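Local coordinates for 70 kDa protein (Xanthomonas sp., PDB 4B2N) that probably cleaves rubber oxidatively, working processively along the polymer as an oxygenase that carries two covalently attached c-type hemes, at residues P382-N387 / I423-T428; S531-L536 / G639-T644. All coordinates share one frame; numbering follows the deposited sequence.

Both contacts gather around the same heme c, the one held covalently by C390 and C393, and their centres lie about 16 Å apart. Contact 1 brings I426 over the face of a pyrrole ring and T428 to a propionate, while contact 2 places H641 on the iron. The segments 423-428 and 639-644 also touch directly: I426 O and H641 N are 2.7 Å apart, probably a hydrogen bond, and R427 NH2 forms a 3.0 Å salt bridge with D642 OD2. T425 O packs on F643 CE2 at 3.7 Å. The ligand loop is thus tied to helix 423-426, and contact 2 adds R533 behind its backbone.

Contact 1: P382-N387 / I423-T428; sequences PKPAGN and IETIRT. With HEC (heme c), chain D.
P382 and P384 press their rings against the short helix 423-426, meeting E424 and T425 by van der Waals packing. The P382 ring crosses the E424 side chain at about a right angle: CG lies 4.1 Å from E424 CB, and CD comes to 3.3 Å from the carbonyl oxygen E424 O. The E424 chain then bends at chi2 (84°), leading its carboxylate away from the proline. The carbonyl oxygen P382 O is pushed to 3.0 Å from T425 CB, closer than ordinary packing and to be read with reserve. T425 is modelled in a strained, nearly eclipsed rotation (chi1 138°), so which branch touches what is uncertain; as placed, OG1 is 3.9 Å from P384 CD and CG2 4.0 Å from P384 CG. Rigid prolines suit an extended loop that must offer carbon surface.

The second group of interactions involves the heme. OG1 of T425, 3.6 Å from heme CBC, faces the corner where that carbon and the P384 ring meet. I426 turns away from the prolines. With CG1 anti to the backbone N (chi1 -179°) the chain heads for the heme, and the next torsion lays CD1 over the porphyrin face, 3.5 Å from C2D.

Polar contact with the cofactor falls to T428, whose OG1 donates a 2.8 Å hydrogen bond to propionate oxygen O1D. R427, just before it, leaves helical geometry with positive phi, while its N still bonds I423 O, closing the turn.

P384 also lies near C393 of the CXXCH heme attachment motif. The chemistry implies a division of labour: I426 gives apolar carbon to the porphyrin, the prolines pack against carbonyl and hydroxyl oxygens without hydrogen bonding, and T428 gives O1D one neutral hydrogen bond, H517 and F516 supplying others to the heme.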
ATOM      1  N   PRO A 382     -22.695  15.851  -1.599  1.00 23.35           N
ATOM      2  CA  PRO A 382     -23.454  14.993  -2.498  1.00 23.44           C
ATOM      3  C   PRO A 382     -23.556  13.553  -1.954  1.00 26.17           C
ATOM      4  O   PRO A 382     -22.548  12.982  -1.471  1.00 23.77           O
ATOM      5  CB  PRO A 382     -22.644  14.994  -3.792  1.00 23.89           C
ATOM      6  CG  PRO A 382     -21.756  16.204  -3.735  1.00 24.92           C
ATOM      7  CD  PRO A 382     -21.546  16.515  -2.272  1.00 23.79           C
ATOM      8  N   LYS A 383     -24.750  12.954  -2.037  1.00 25.95           N
ATOM      9  CA  LYS A 383     -24.968  11.648  -1.473  1.00 25.80           C
ATOM     10  C   LYS A 383     -25.024  10.646  -2.593  1.00 25.75           C
ATOM     11  O   LYS A 383     -25.794  10.836  -3.523  1.00 25.75           O
ATOM     12  CB  LYS A 383     -26.299  11.594  -0.655  1.00 26.80           C
ATOM     13  CG  LYS A 383     -26.679  10.178  -0.222  1.00 27.42           C
ATOM     14  CD  LYS A 383     -28.000  10.139   0.508  1.00 30.63           C
ATOM     15  CE  LYS A 383     -28.516   8.708   0.651  1.00 32.34           C
ATOM     16  NZ  LYS A 383     -29.771   8.792   1.460  1.00 34.84           N
ATOM     17  N   PRO A 384     -24.227   9.568  -2.520  1.00 25.41           N
ATOM     18  CA  PRO A 384     -24.356   8.547  -3.559  1.00 25.63           C
ATOM     19  C   PRO A 384     -25.642   7.738  -3.532  1.00 26.46           C
ATOM     20  O   PRO A 384     -26.418   7.792  -2.558  1.00 30.17           O
ATOM     21  CB  PRO A 384     -23.170   7.611  -3.294  1.00 22.85           C
ATOM     22  CG  PRO A 384     -22.149   8.454  -2.556  1.00 24.89           C
ATOM     23  CD  PRO A 384     -23.026   9.363  -1.672  1.00 27.77           C
ATOM     24  N   ALA A 385     -25.865   6.965  -4.598  1.00 27.83           N
ATOM     25  CA  ALA A 385     -26.996   6.035  -4.684  1.00 29.07           C
ATOM     26  C   ALA A 385     -26.834   5.047  -3.540  1.00 28.29           C
ATOM     27  O   ALA A 385     -25.736   4.544  -3.345  1.00 27.73           O
ATOM     28  CB  ALA A 385     -26.959   5.281  -6.018  1.00 27.04           C
ATOM     29  N   GLY A 386     -27.903   4.735  -2.821  1.00 24.91           N
ATOM     30  CA  GLY A 386     -27.811   3.704  -1.754  1.00 25.17           C
ATOM     31  C   GLY A 386     -28.555   4.271  -0.557  1.00 27.12           C
ATOM     32  O   GLY A 386     -29.299   5.249  -0.698  1.00 24.52           O
ATOM     33  N   ASN A 387     -28.334   3.704   0.625  1.00 26.52           N
ATOM     34  CA  ASN A 387     -29.112   4.078   1.820  1.00 26.25           C
ATOM     35  C   ASN A 387     -28.376   5.010   2.813  1.00 25.39           C
ATOM     36  O   ASN A 387     -28.821   5.225   3.955  1.00 25.07           O
ATOM     37  CB  ASN A 387     -29.695   2.802   2.501  1.00 24.98           C
ATOM     38  CG  ASN A 387     -28.735   2.153   3.478  1.00 25.93           C
ATOM     39  OD1 ASN A 387     -29.151   1.496   4.428  1.00 30.23           O
ATOM     40  ND2 ASN A 387     -27.451   2.292   3.227  1.00 22.41           N
ATOM     41  N   ILE A 423     -14.786  11.965  -5.414  1.00 17.88           N
ATOM     42  CA  ILE A 423     -14.083  12.935  -4.563  1.00 19.07           C
ATOM     43  C   ILE A 423     -15.048  14.038  -4.003  1.00 19.54           C
ATOM     44  O   ILE A 423     -14.809  14.582  -2.961  1.00 19.09           O
ATOM     45  CB  ILE A 423     -12.842  13.486  -5.290  1.00 19.48           C
ATOM     46  CG1 ILE A 423     -11.922  14.285  -4.342  1.00 18.58           C
ATOM     47  CG2 ILE A 423     -13.226  14.378  -6.492  1.00 19.60           C
ATOM     48  CD1 ILE A 423     -11.343  13.448  -3.187  1.00 19.70           C
ATOM     49  N   GLU A 424     -16.109  14.368  -4.732  1.00 21.48           N
ATOM     50  CA  GLU A 424     -17.005  15.474  -4.306  1.00 23.50           C
ATOM     51  C   GLU A 424     -17.771  15.017  -3.065  1.00 22.61           C
ATOM     52  O   GLU A 424     -18.337  15.855  -2.313  1.00 25.96           O
ATOM     53  CB  GLU A 424     -18.006  15.807  -5.436  1.00 24.87           C
ATOM     54  CG  GLU A 424     -17.318  16.367  -6.649  1.00 28.74           C
ATOM     55  CD  GLU A 424     -16.741  15.311  -7.635  1.00 33.21           C
ATOM     56  OE1 GLU A 424     -16.780  14.049  -7.396  1.00 24.18           O
ATOM     57  OE2 GLU A 424     -16.234  15.795  -8.711  1.00 40.47           O
ATOM     58  N   THR A 425     -17.890  13.697  -2.894  1.00 21.72           N
ATOM     59  CA  THR A 425     -18.452  13.158  -1.660  1.00 21.42           C
ATOM     60  C   THR A 425     -17.469  12.800  -0.576  1.00 21.37           C
ATOM     61  O   THR A 425     -17.633  13.259   0.541  1.00 20.20           O
ATOM     62  CB  THR A 425     -19.716  12.207  -1.789  1.00 23.62           C
ATOM     63  OG1 THR A 425     -19.640  11.057  -0.912  1.00 28.32           O
ATOM     64  CG2 THR A 425     -20.087  11.853  -3.095  1.00 20.97           C
ATOM     65  N   ILE A 426     -16.369  12.090  -0.917  1.00 18.37           N
ATOM     66  CA  ILE A 426     -15.417  11.750   0.138  1.00 19.34           C
ATOM     67  C   ILE A 426     -14.630  12.933   0.674  1.00 19.26           C
ATOM     68  O   ILE A 426     -14.453  13.014   1.886  1.00 20.16           O
ATOM     69  CB  ILE A 426     -14.479  10.569  -0.262  1.00 17.59           C
ATOM     70  CG1 ILE A 426     -13.483  10.211   0.894  1.00 16.35           C
ATOM     71  CG2 ILE A 426     -13.911  10.767  -1.665  1.00 16.13           C
ATOM     72  CD1 ILE A 426     -14.304   9.607   2.086  1.00 16.23           C
ATOM     73  N   ARG A 427     -14.164  13.814  -0.221  1.00 20.19           N
ATOM     74  CA  ARG A 427     -13.511  15.098   0.129  1.00 20.89           C
ATOM     75  C   ARG A 427     -12.288  14.946   1.036  1.00 20.47           C
ATOM     76  O   ARG A 427     -11.920  15.887   1.772  1.00 19.27           O
ATOM     77  CB  ARG A 427     -14.512  16.050   0.739  1.00 23.10           C
ATOM     78  CG  ARG A 427     -15.770  16.140  -0.102  1.00 29.61           C
ATOM     79  CD  ARG A 427     -16.415  17.527  -0.058  1.00 39.83           C
ATOM     80  NE  ARG A 427     -16.237  18.203   1.232  1.00 50.65           N
ATOM     81  CZ  ARG A 427     -16.822  17.821   2.371  1.00 57.23           C
ATOM     82  NH1 ARG A 427     -17.605  16.754   2.383  1.00 54.20           N
ATOM     83  NH2 ARG A 427     -16.603  18.494   3.490  1.00 61.36           N
ATOM     84  N   THR A 428     -11.672  13.762   1.030  1.00 16.87           N
ATOM     85  CA  THR A 428     -10.403  13.643   1.763  1.00 17.73           C
ATOM     86  C   THR A 428      -9.328  14.257   0.896  1.00 18.29           C
ATOM     87  O   THR A 428      -9.587  14.680  -0.256  1.00 18.74           O
ATOM     88  CB  THR A 428     -10.057  12.177   1.987  1.00 17.34           C
ATOM     89  OG1 THR A 428     -10.394  11.470   0.791  1.00 16.89           O
ATOM     90  CG2 THR A 428     -10.866  11.621   3.171  1.00 17.50           C
TER
HETATM   91 FE   HEC D 701     -15.903   5.465   5.413  1.00 18.49          FE
HETATM   92  CHA HEC D 701     -12.480   5.647   4.975  1.00 16.76           C
HETATM   93  CHB HEC D 701     -15.496   3.844   8.563  1.00 17.69           C
HETATM   94  CHC HEC D 701     -19.239   5.725   6.106  1.00 18.35           C
HETATM   95  CHD HEC D 701     -16.382   5.976   2.072  1.00 17.68           C
HETATM   96  NA  HEC D 701     -14.321   4.774   6.469  1.00 18.57           N
HETATM   97  C1A HEC D 701     -12.961   5.078   6.212  1.00 18.22           C
HETATM   98  C2A HEC D 701     -12.094   4.607   7.289  1.00 17.18           C
HETATM   99  C3A HEC D 701     -12.982   4.067   8.335  1.00 18.27           C
HETATM  100  C4A HEC D 701     -14.326   4.255   7.829  1.00 18.09           C
HETATM  101  CMA HEC D 701     -12.535   3.441   9.638  1.00 16.76           C
HETATM  102  CAA HEC D 701     -10.568   4.555   7.307  1.00 17.16           C
HETATM  103  CBA HEC D 701     -10.295   3.222   6.519  1.00 16.35           C
HETATM  104  CGA HEC D 701      -8.799   3.079   6.198  1.00 16.37           C
HETATM  105  O1A HEC D 701      -8.066   4.067   6.462  1.00 15.45           O
HETATM  106  O2A HEC D 701      -8.261   2.011   5.728  1.00 16.75           O
HETATM  107  NB  HEC D 701     -17.128   4.877   7.091  1.00 19.52           N
HETATM  108  C1B HEC D 701     -16.855   4.253   8.237  1.00 18.30           C
HETATM  109  C2B HEC D 701     -17.989   4.018   9.136  1.00 19.50           C
HETATM  110  C3B HEC D 701     -19.112   4.614   8.388  1.00 18.74           C
HETATM  111  C4B HEC D 701     -18.474   5.095   7.174  1.00 19.13           C
HETATM  112  CMB HEC D 701     -17.954   3.324  10.478  1.00 19.00           C
HETATM  113  CAB HEC D 701     -20.564   4.742   8.798  1.00 19.89           C
HETATM  114  CBB HEC D 701     -20.773   5.602   9.880  1.00 18.72           C
HETATM  115  NC  HEC D 701     -17.493   5.644   4.313  1.00 19.01           N
HETATM  116  C1C HEC D 701     -18.824   5.906   4.745  1.00 19.09           C
HETATM  117  C2C HEC D 701     -19.744   6.321   3.693  1.00 19.58           C
HETATM  118  C3C HEC D 701     -18.911   6.382   2.518  1.00 18.96           C
HETATM  119  C4C HEC D 701     -17.523   6.055   2.951  1.00 19.54           C
HETATM  120  CMC HEC D 701     -21.232   6.618   3.804  1.00 18.53           C
HETATM  121  CAC HEC D 701     -19.400   6.783   1.158  1.00 22.14           C
HETATM  122  CBC HEC D 701     -20.082   7.910   0.882  1.00 21.32           C
HETATM  123  ND  HEC D 701     -14.700   5.668   3.850  1.00 17.43           N
HETATM  124  C1D HEC D 701     -15.003   5.942   2.586  1.00 17.12           C
HETATM  125  C2D HEC D 701     -13.910   6.156   1.648  1.00 17.15           C
HETATM  126  C3D HEC D 701     -12.747   6.076   2.500  1.00 16.67           C
HETATM  127  C4D HEC D 701     -13.335   5.808   3.808  1.00 17.49           C
HETATM  128  CMD HEC D 701     -13.973   6.427   0.166  1.00 16.40           C
HETATM  129  CAD HEC D 701     -11.300   6.219   2.086  1.00 16.40           C
HETATM  130  CBD HEC D 701     -10.947   7.682   2.396  1.00 16.60           C
HETATM  131  CGD HEC D 701      -9.505   8.009   2.084  1.00 15.52           C
HETATM  132  O1D HEC D 701      -9.195   8.955   1.349  1.00 18.01           O
HETATM  133  O2D HEC D 701      -8.693   7.253   2.575  1.00 14.23           O

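Contact 2: S531-L536 / G639-T644; sequences SDRPKL and GGHDFT. With HEC (heme c), chain D.
R533 reaches G640 with an arm that is straight from CG to NE. Its CB points toward 639-644, and with CG beside the backbone N (chi1 -52°) the extended chain, packed on V521, delivers the guanidinium to the G640 carbonyl. NE donates to G526 O. Beyond CZ the grip is end-on: NH1 bonds G640 O at 2.7 Å and NH2 bonds the same oxygen at 2.9 Å, nearly in line with the C=O. The acceptor is almost in the guanidinium plane, but sharing it leaves both bonds bent (147° and 139°). NH1 also bonds N638 O and NH2 V527 O, making four carbonyls round the flat cation, with H641 O a weak fifth, 3.3 Å from NH2. D642 OD1 contributes only charge, out of the plane at 4.2 Å from NH1; its carboxylate is paired with R427.

Five N-H groups make arginine apt for organising such a bend. At G640 the positive phi would drive a side chain into the preceding carbonyl. H641 follows, its NE2 2.0 Å from the heme iron, opposite H394. F643 CE1 lies 3.4 Å above the centre of the H641 imidazole, probably helping to hold its rotation.

Lying between strand 629-630 and helix 649-660 in sequence, 639-644 rests between helix 524-528, near G526 and V527, and helix 423-426, whose I426 touches H641 and F643; 531-536 leads into strand 536-538.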
ATOM      1  N   SER A 531     -14.713  16.729  14.098  1.00 27.51           N
ATOM      2  CA  SER A 531     -14.307  17.818  14.986  1.00 27.98           C
ATOM      3  C   SER A 531     -13.205  17.434  15.979  1.00 28.46           C
ATOM      4  O   SER A 531     -12.468  18.295  16.429  1.00 26.12           O
ATOM      5  CB  SER A 531     -15.532  18.386  15.687  1.00 30.43           C
ATOM      6  OG  SER A 531     -16.008  17.409  16.603  1.00 32.79           O
ATOM      7  N   ASP A 532     -13.075  16.132  16.274  1.00 25.89           N
ATOM      8  CA  ASP A 532     -12.040  15.585  17.159  1.00 25.05           C
ATOM      9  C   ASP A 532     -10.771  15.121  16.492  1.00 26.37           C
ATOM     10  O   ASP A 532      -9.945  14.479  17.144  1.00 28.52           O
ATOM     11  CB  ASP A 532     -12.599  14.442  17.975  1.00 25.67           C
ATOM     12  CG  ASP A 532     -13.617  14.954  19.021  1.00 27.74           C
ATOM     13  OD1 ASP A 532     -13.828  16.183  19.022  1.00 30.98           O
ATOM     14  OD2 ASP A 532     -14.181  14.179  19.808  1.00 27.90           O
ATOM     15  N   ARG A 533     -10.568  15.445  15.222  1.00 24.92           N
ATOM     16  CA  ARG A 533      -9.306  15.003  14.591  1.00 20.35           C
ATOM     17  C   ARG A 533      -8.218  16.045  14.883  1.00 20.66           C
ATOM     18  O   ARG A 533      -8.388  17.196  14.588  1.00 23.56           O
ATOM     19  CB  ARG A 533      -9.500  14.901  13.073  1.00 21.41           C
ATOM     20  CG  ARG A 533     -10.702  14.076  12.642  1.00 20.49           C
ATOM     21  CD  ARG A 533     -10.698  13.873  11.124  1.00 19.76           C
ATOM     22  NE  ARG A 533     -11.865  13.078  10.689  1.00 18.84           N
ATOM     23  CZ  ARG A 533     -12.464  13.210   9.514  1.00 18.32           C
ATOM     24  NH1 ARG A 533     -11.991  14.081   8.614  1.00 18.70           N
ATOM     25  NH2 ARG A 533     -13.563  12.518   9.263  1.00 17.60           N
ATOM     26  N   PRO A 534      -7.061  15.655  15.412  1.00 20.39           N
ATOM     27  CA  PRO A 534      -6.050  16.673  15.649  1.00 20.26           C
ATOM     28  C   PRO A 534      -5.267  16.960  14.398  1.00 21.26           C
ATOM     29  O   PRO A 534      -4.915  16.023  13.664  1.00 21.66           O
ATOM     30  CB  PRO A 534      -5.139  16.003  16.676  1.00 21.25           C
ATOM     31  CG  PRO A 534      -5.184  14.530  16.229  1.00 20.87           C
ATOM     32  CD  PRO A 534      -6.631  14.303  15.826  1.00 20.58           C
ATOM     33  N   LYS A 535      -4.922  18.206  14.170  1.00 21.87           N
ATOM     34  CA  LYS A 535      -4.173  18.536  12.936  1.00 20.93           C
ATOM     35  C   LYS A 535      -2.749  18.053  12.994  1.00 20.32           C
ATOM     36  O   LYS A 535      -2.156  17.714  11.983  1.00 21.60           O
ATOM     37  CB  LYS A 535      -4.103  20.031  12.728  1.00 22.74           C
ATOM     38  CG  LYS A 535      -5.484  20.593  12.367  1.00 26.76           C
ATOM     39  CD  LYS A 535      -5.653  20.336  10.899  1.00 25.54           C
ATOM     40  CE  LYS A 535      -6.837  21.100  10.348  1.00 28.55           C
ATOM     41  NZ  LYS A 535      -7.313  20.193   9.283  1.00 28.06           N
ATOM     42  N   LEU A 536      -2.162  18.145  14.163  1.00 19.59           N
ATOM     43  CA  LEU A 536      -0.813  17.571  14.363  1.00 19.87           C
ATOM     44  C   LEU A 536      -0.868  16.668  15.559  1.00 20.09           C
ATOM     45  O   LEU A 536      -1.557  16.936  16.564  1.00 19.59           O
ATOM     46  CB  LEU A 536       0.234  18.621  14.530  1.00 21.97           C
ATOM     47  CG  LEU A 536       0.402  19.613  13.359  1.00 22.67           C
ATOM     48  CD1 LEU A 536      -0.727  20.609  13.491  1.00 22.63           C
ATOM     49  CD2 LEU A 536       1.713  20.340  13.491  1.00 23.60           C
ATOM     50  N   GLY A 639      -8.884  16.251   6.501  1.00 19.55           N
ATOM     51  CA  GLY A 639     -10.328  16.651   6.362  1.00 18.20           C
ATOM     52  C   GLY A 639     -11.051  15.616   5.561  1.00 18.73           C
ATOM     53  O   GLY A 639     -10.429  14.694   5.019  1.00 19.57           O
ATOM     54  N   GLY A 640     -12.372  15.749   5.432  1.00 19.52           N
ATOM     55  CA  GLY A 640     -13.094  14.782   4.601  1.00 20.50           C
ATOM     56  C   GLY A 640     -13.802  13.663   5.352  1.00 20.77           C
ATOM     57  O   GLY A 640     -13.752  13.572   6.591  1.00 20.25           O
ATOM     58  N   HIS A 641     -14.526  12.820   4.610  1.00 19.60           N
ATOM     59  CA  HIS A 641     -15.328  11.800   5.226  1.00 18.72           C
ATOM     60  C   HIS A 641     -16.126  12.459   6.369  1.00 19.99           C
ATOM     61  O   HIS A 641     -16.291  11.892   7.445  1.00 18.13           O
ATOM     62  CB  HIS A 641     -14.379  10.707   5.748  1.00 17.68           C
ATOM     63  CG  HIS A 641     -15.053   9.405   6.050  1.00 19.90           C
ATOM     64  ND1 HIS A 641     -15.757   9.188   7.179  1.00 19.38           N
ATOM     65  CD2 HIS A 641     -15.070   8.216   5.341  1.00 19.09           C
ATOM     66  CE1 HIS A 641     -16.172   7.903   7.186  1.00 19.60           C
ATOM     67  NE2 HIS A 641     -15.753   7.329   6.060  1.00 19.81           N
ATOM     68  N   ASP A 642     -16.622  13.646   6.102  1.00 20.42           N
ATOM     69  CA  ASP A 642     -17.263  14.504   7.102  1.00 23.37           C
ATOM     70  C   ASP A 642     -18.710  14.219   7.328  1.00 23.85           C
ATOM     71  O   ASP A 642     -19.293  14.767   8.299  1.00 23.43           O
ATOM     72  CB  ASP A 642     -17.174  15.966   6.654  1.00 26.30           C
ATOM     73  CG  ASP A 642     -15.798  16.470   6.677  1.00 30.76           C
ATOM     74  OD1 ASP A 642     -15.236  16.541   7.786  1.00 34.96           O
ATOM     75  OD2 ASP A 642     -15.254  16.823   5.601  1.00 36.42           O
ATOM     76  N   PHE A 643     -19.307  13.405   6.459  1.00 22.60           N
ATOM     77  CA  PHE A 643     -20.714  12.987   6.639  1.00 21.91           C
ATOM     78  C   PHE A 643     -20.937  12.228   7.944  1.00 23.26           C
ATOM     79  O   PHE A 643     -22.044  12.082   8.379  1.00 23.20           O
ATOM     80  CB  PHE A 643     -21.182  12.138   5.484  1.00 22.01           C
ATOM     81  CG  PHE A 643     -20.091  11.233   4.921  1.00 20.25           C
ATOM     82  CD1 PHE A 643     -19.705  10.063   5.600  1.00 20.72           C
ATOM     83  CD2 PHE A 643     -19.485  11.573   3.735  1.00 19.39           C
ATOM     84  CE1 PHE A 643     -18.663   9.245   5.082  1.00 22.01           C
ATOM     85  CE2 PHE A 643     -18.383  10.790   3.217  1.00 20.51           C
ATOM     86  CZ  PHE A 643     -18.037   9.623   3.868  1.00 18.49           C
ATOM     87  N   THR A 644     -19.882  11.731   8.574  1.00 20.35           N
ATOM     88  CA  THR A 644     -20.031  11.163   9.913  1.00 21.30           C
ATOM     89  C   THR A 644     -20.399  12.169  11.052  1.00 22.59           C
ATOM     90  O   THR A 644     -20.772  11.774  12.159  1.00 22.77           O
ATOM     91  CB  THR A 644     -18.786  10.410  10.281  1.00 20.86           C
ATOM     92  OG1 THR A 644     -17.668  11.302  10.212  1.00 22.47           O
ATOM     93  CG2 THR A 644     -18.551   9.304   9.276  1.00 20.15           C
TER
HETATM   94 FE   HEC D 701     -15.903   5.465   5.413  1.00 18.49          FE
HETATM   95  CHA HEC D 701     -12.480   5.647   4.975  1.00 16.76           C
HETATM   96  CHB HEC D 701     -15.496   3.844   8.563  1.00 17.69           C
HETATM   97  CHC HEC D 701     -19.239   5.725   6.106  1.00 18.35           C
HETATM   98  CHD HEC D 701     -16.382   5.976   2.072  1.00 17.68           C
HETATM   99  NA  HEC D 701     -14.321   4.774   6.469  1.00 18.57           N
HETATM  100  C1A HEC D 701     -12.961   5.078   6.212  1.00 18.22           C
HETATM  101  C2A HEC D 701     -12.094   4.607   7.289  1.00 17.18           C
HETATM  102  C3A HEC D 701     -12.982   4.067   8.335  1.00 18.27           C
HETATM  103  C4A HEC D 701     -14.326   4.255   7.829  1.00 18.09           C
HETATM  104  CMA HEC D 701     -12.535   3.441   9.638  1.00 16.76           C
HETATM  105  CAA HEC D 701     -10.568   4.555   7.307  1.00 17.16           C
HETATM  106  CBA HEC D 701     -10.295   3.222   6.519  1.00 16.35           C
HETATM  107  CGA HEC D 701      -8.799   3.079   6.198  1.00 16.37           C
HETATM  108  O1A HEC D 701      -8.066   4.067   6.462  1.00 15.45           O
HETATM  109  O2A HEC D 701      -8.261   2.011   5.728  1.00 16.75           O
HETATM  110  NB  HEC D 701     -17.128   4.877   7.091  1.00 19.52           N
HETATM  111  C1B HEC D 701     -16.855   4.253   8.237  1.00 18.30           C
HETATM  112  C2B HEC D 701     -17.989   4.018   9.136  1.00 19.50           C
HETATM  113  C3B HEC D 701     -19.112   4.614   8.388  1.00 18.74           C
HETATM  114  C4B HEC D 701     -18.474   5.095   7.174  1.00 19.13           C
HETATM  115  CMB HEC D 701     -17.954   3.324  10.478  1.00 19.00           C
HETATM  116  CAB HEC D 701     -20.564   4.742   8.798  1.00 19.89           C
HETATM  117  CBB HEC D 701     -20.773   5.602   9.880  1.00 18.72           C
HETATM  118  NC  HEC D 701     -17.493   5.644   4.313  1.00 19.01           N
HETATM  119  C1C HEC D 701     -18.824   5.906   4.745  1.00 19.09           C
HETATM  120  C2C HEC D 701     -19.744   6.321   3.693  1.00 19.58           C
HETATM  121  C3C HEC D 701     -18.911   6.382   2.518  1.00 18.96           C
HETATM  122  C4C HEC D 701     -17.523   6.055   2.951  1.00 19.54           C
HETATM  123  CMC HEC D 701     -21.232   6.618   3.804  1.00 18.53           C
HETATM  124  CAC HEC D 701     -19.400   6.783   1.158  1.00 22.14           C
HETATM  125  CBC HEC D 701     -20.082   7.910   0.882  1.00 21.32           C
HETATM  126  ND  HEC D 701     -14.700   5.668   3.850  1.00 17.43           N
HETATM  127  C1D HEC D 701     -15.003   5.942   2.586  1.00 17.12           C
HETATM  128  C2D HEC D 701     -13.910   6.156   1.648  1.00 17.15           C
HETATM  129  C3D HEC D 701     -12.747   6.076   2.500  1.00 16.67           C
HETATM  130  C4D HEC D 701     -13.335   5.808   3.808  1.00 17.49           C
HETATM  131  CMD HEC D 701     -13.973   6.427   0.166  1.00 16.40           C
HETATM  132  CAD HEC D 701     -11.300   6.219   2.086  1.00 16.40           C
HETATM  133  CBD HEC D 701     -10.947   7.682   2.396  1.00 16.60           C
HETATM  134  CGD HEC D 701      -9.505   8.009   2.084  1.00 15.52           C
HETATM  135  O1D HEC D 701      -9.195   8.955   1.349  1.00 18.01           O
HETATM  136  O2D HEC D 701      -8.693   7.253   2.575  1.00 14.23           O